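Local coordinates for heparin binding protein (Homo sapiens, PDB 1A7S), which binds heparin and acts as a neutrophil granule antibacterial and chemotactic glycoprotein, a homologue of serine proteases with cytotoxicity limited to many Gram-negative bacteria, at residues N88-L93 and A207-W212. Numbering follows the deposited sequence.
Sequences NDLMLL and ALFRDW
The phenyl ring of Phe209 presents its edge to the carboxamide of Asn88: Asn88 CG lies in the ring plane, and Asn88 OD1 is 3.4 Å from Phe209 CZ. With the two planes 81° apart, the amide stands almost upright against that edge. Leu90 reaches the same ring obliquely near its root, its CD2 at 3.5 Å from Phe209 CG and equally close to Phe209 CB. Around the indole of Trp212, two leucine methyl groups lie on opposite sides of the ring plane, both coming in obliquely at the CZ3 corner: Leu90 CD2 is 3.8 Å from Trp212 CZ3, and Leu92 CD1 3.9 Å from the same carbon. One methyl, Leu90 CD2, therefore bridges both aromatic side chains.

In Leu90, chi1 of 176° sets CG opposite the backbone nitrogen, and chi2 then carries CD2 outward, away from CA, to the root of Phe209. Trp212, with chi1 175°, swings its indole from the helix across to the leucines. No hydrogen bond joins the segments; apolar contact dominates. In the chymotrypsin-like fold of peptidase S1, this is where the C-terminal helix, here 210-218, packs against the N-terminal barrel through strand 91-95 and the loop leading into it. Ile213 and Val216 of that helix extend the apolar surface over Leu92, and Phe209 occupies its N-cap position.

Asp89, between Asn88 and Leu90, is the centre of an inverse gamma turn, and its CB points away from the helix. Its sequence context matches that of the family's triad aspartate, but OD2 is hydrogen-bonded to Ser41 OG, where active relatives carry histidine, consistent with a serine protease homologue. Asn88 N is hydrogen-bonded to Asn157 OD1, while Asn88 ND2 makes weak hydrogen bonds to the carbonyl oxygens of Asn79 and Gly80.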
ATOM      1  N   ASN A  88       7.537 -10.276   6.697  1.00 11.83           N
ATOM      2  CA  ASN A  88       7.018 -10.680   5.400  1.00 10.47           C
ATOM      3  C   ASN A  88       5.603 -10.244   5.224  1.00  9.60           C
ATOM      4  O   ASN A  88       4.732 -10.985   4.790  1.00 10.15           O
ATOM      5  CB  ASN A  88       7.226 -12.151   5.193  1.00 11.71           C
ATOM      6  CG  ASN A  88       8.680 -12.618   5.179  1.00 14.87           C
ATOM      7  OD1 ASN A  88       9.605 -11.861   5.291  1.00 14.17           O
ATOM      8  ND2 ASN A  88       8.805 -13.937   5.003  1.00 31.12           N
ATOM      9  N   ASP A  89       5.344  -8.979   5.576  1.00 10.24           N
ATOM     10  CA  ASP A  89       4.003  -8.398   5.587  1.00  8.87           C
ATOM     11  C   ASP A  89       3.599  -7.934   4.206  1.00  8.17           C
ATOM     12  O   ASP A  89       3.648  -6.769   3.857  1.00  9.26           O
ATOM     13  CB  ASP A  89       3.912  -7.283   6.614  1.00  9.80           C
ATOM     14  CG  ASP A  89       2.454  -6.830   6.822  1.00 10.05           C
ATOM     15  OD1 ASP A  89       1.571  -7.489   6.220  1.00  8.92           O
ATOM     16  OD2 ASP A  89       2.246  -5.903   7.592  1.00  9.43           O
ATOM     17  N   LEU A  90       3.168  -8.901   3.404  1.00  8.78           N
ATOM     18  CA  LEU A  90       2.983  -8.703   1.978  1.00  9.12           C
ATOM     19  C   LEU A  90       1.915  -9.703   1.496  1.00  8.60           C
ATOM     20  O   LEU A  90       1.967 -10.891   1.783  1.00 10.64           O
ATOM     21  CB  LEU A  90       4.256  -8.883   1.235  1.00 11.56           C
ATOM     22  CG  LEU A  90       4.189  -8.798  -0.344  1.00 14.64           C
ATOM     23  CD1 LEU A  90       3.934  -7.423  -0.667  1.00 16.98           C
ATOM     24  CD2 LEU A  90       5.513  -9.338  -0.902  1.00 17.96           C
ATOM     25  N   MET A  91       0.928  -9.174   0.772  1.00  8.58           N
ATOM     26  CA  MET A  91      -0.137 -10.003   0.242  1.00  9.10           C
ATOM     27  C   MET A  91      -0.450  -9.560  -1.158  1.00  7.94           C
ATOM     28  O   MET A  91      -0.539  -8.340  -1.377  1.00  9.25           O
ATOM     29  CB  MET A  91      -1.363  -9.940   1.143  1.00 10.56           C
ATOM     30  CG  MET A  91      -2.473 -10.905   0.639  1.00 12.37           C
ATOM     31  SD  MET A  91      -3.606 -11.302   1.807  0.50 14.12           S
ATOM     32  CE  MET A  91      -2.770 -12.222   3.075  0.50 14.40           C
ATOM     33  N   LEU A  92      -0.653 -10.478  -2.061  1.00  7.59           N
ATOM     34  CA  LEU A  92      -1.114 -10.186  -3.401  1.00  6.98           C
ATOM     35  C   LEU A  92      -2.559 -10.665  -3.528  1.00  7.44           C
ATOM     36  O   LEU A  92      -2.858 -11.808  -3.213  1.00  8.64           O
ATOM     37  CB  LEU A  92      -0.222 -10.888  -4.453  1.00  8.74           C
ATOM     38  CG  LEU A  92       1.246 -10.484  -4.377  1.00 13.34           C
ATOM     39  CD1 LEU A  92       1.998 -11.094  -5.600  1.00 18.01           C
ATOM     40  CD2 LEU A  92       1.504  -9.028  -4.311  1.00 13.08           C
ATOM     41  N   LEU A  93      -3.365  -9.761  -4.045  1.00  7.60           N
ATOM     42  CA  LEU A  93      -4.803 -10.035  -4.263  1.00  8.27           C
ATOM     43  C   LEU A  93      -4.999 -10.169  -5.781  1.00  8.32           C
ATOM     44  O   LEU A  93      -4.750  -9.258  -6.532  1.00  8.95           O
ATOM     45  CB  LEU A  93      -5.614  -8.857  -3.749  1.00  8.50           C
ATOM     46  CG  LEU A  93      -5.403  -8.367  -2.323  1.00  9.40           C
ATOM     47  CD1 LEU A  93      -6.259  -7.179  -1.987  1.00  9.95           C
ATOM     48  CD2 LEU A  93      -5.581  -9.494  -1.333  1.00 11.22           C
ATOM     49  N   ALA A 207      11.544  -5.039  -2.545  1.00  7.56           N
ATOM     50  CA  ALA A 207      12.598  -5.599  -3.377  1.00  8.02           C
ATOM     51  C   ALA A 207      13.079  -6.974  -2.921  1.00  7.56           C
ATOM     52  O   ALA A 207      13.645  -7.723  -3.713  1.00  8.62           O
ATOM     53  CB  ALA A 207      13.767  -4.650  -3.490  1.00  8.74           C
ATOM     54  N   LEU A 208      12.847  -7.311  -1.667  1.00  8.07           N
ATOM     55  CA  LEU A 208      13.231  -8.662  -1.197  1.00  8.39           C
ATOM     56  C   LEU A 208      12.352  -9.731  -1.803  1.00  8.07           C
ATOM     57  O   LEU A 208      12.702 -10.909  -1.745  1.00 10.11           O
ATOM     58  CB  LEU A 208      13.114  -8.735   0.316  1.00 10.42           C
ATOM     59  CG  LEU A 208      14.066  -7.909   1.144  1.00 12.56           C
ATOM     60  CD1 LEU A 208      13.739  -8.069   2.623  1.00 15.08           C
ATOM     61  CD2 LEU A 208      15.490  -8.304   0.783  1.00 20.31           C
ATOM     62  N   PHE A 209      11.159  -9.344  -2.245  1.00  7.87           N
ATOM     63  CA  PHE A 209      10.090 -10.287  -2.653  1.00  8.39           C
ATOM     64  C   PHE A 209       9.827 -10.242  -4.152  1.00  7.72           C
ATOM     65  O   PHE A 209       8.862 -10.857  -4.603  1.00  8.02           O
ATOM     66  CB  PHE A 209       8.787  -9.897  -1.928  1.00  9.52           C
ATOM     67  CG  PHE A 209       8.891 -10.036  -0.432  1.00 11.57           C
ATOM     68  CD1 PHE A 209       8.535 -11.235   0.132  1.00 18.48           C
ATOM     69  CD2 PHE A 209       9.281  -8.998   0.350  1.00 11.44           C
ATOM     70  CE1 PHE A 209       8.784 -11.417   1.487  1.00 20.86           C
ATOM     71  CE2 PHE A 209       9.465  -9.129   1.695  1.00 13.19           C
ATOM     72  CZ  PHE A 209       9.234 -10.363   2.271  1.00 18.25           C
ATOM     73  N   ARG A 210      10.654  -9.576  -4.956  1.00  7.61           N
ATOM     74  CA  ARG A 210      10.303  -9.446  -6.384  1.00  7.02           C
ATOM     75  C   ARG A 210      10.187 -10.760  -7.109  1.00  6.82           C
ATOM     76  O   ARG A 210       9.259 -10.963  -7.884  1.00  7.74           O
ATOM     77  CB  ARG A 210      11.273  -8.518  -7.088  1.00  7.22           C
ATOM     78  CG  ARG A 210      11.088  -8.385  -8.569  1.00  7.17           C
ATOM     79  CD  ARG A 210       9.720  -7.787  -8.965  1.00  8.19           C
ATOM     80  NE  ARG A 210       9.542  -7.793 -10.405  1.00  7.90           N
ATOM     81  CZ  ARG A 210      10.005  -6.866 -11.233  1.00  7.34           C
ATOM     82  NH1 ARG A 210      10.670  -5.846 -10.809  1.00  7.74           N
ATOM     83  NH2 ARG A 210       9.781  -6.991 -12.560  1.00  9.97           N
ATOM     84  N   ASP A 211      11.149 -11.652  -6.943  1.00  7.63           N
ATOM     85  CA  ASP A 211      11.076 -12.935  -7.638  1.00  7.81           C
ATOM     86  C   ASP A 211       9.816 -13.691  -7.195  1.00  8.00           C
ATOM     87  O   ASP A 211       9.143 -14.341  -8.025  1.00  8.53           O
ATOM     88  CB  ASP A 211      12.316 -13.792  -7.348  1.00  8.18           C
ATOM     89  CG  ASP A 211      13.601 -13.257  -7.950  1.00  8.33           C
ATOM     90  OD1 ASP A 211      13.588 -12.316  -8.740  1.00  8.96           O
ATOM     91  OD2 ASP A 211      14.645 -13.896  -7.623  1.00 10.52           O
ATOM     92  N   TRP A 212       9.502 -13.649  -5.898  1.00  7.97           N
ATOM     93  CA  TRP A 212       8.267 -14.337  -5.446  1.00  7.86           C
ATOM     94  C   TRP A 212       7.028 -13.716  -6.029  1.00  7.34           C
ATOM     95  O   TRP A 212       6.136 -14.405  -6.528  1.00  8.47           O
ATOM     96  CB  TRP A 212       8.247 -14.351  -3.900  1.00  8.33           C
ATOM     97  CG  TRP A 212       6.927 -14.937  -3.411  1.00  8.36           C
ATOM     98  CD1 TRP A 212       6.610 -16.207  -3.214  1.00  9.79           C
ATOM     99  CD2 TRP A 212       5.763 -14.164  -3.086  1.00  7.97           C
ATOM    100  NE1 TRP A 212       5.335 -16.373  -2.825  1.00 10.92           N
ATOM    101  CE2 TRP A 212       4.776 -15.103  -2.713  1.00  9.50           C
ATOM    102  CE3 TRP A 212       5.469 -12.813  -3.057  1.00  8.99           C
ATOM    103  CZ2 TRP A 212       3.497 -14.738  -2.313  1.00 10.81           C
ATOM    104  CZ3 TRP A 212       4.166 -12.441  -2.671  1.00 10.97           C
ATOM    105  CH2 TRP A 212       3.217 -13.420  -2.344  1.00 10.82           C
TER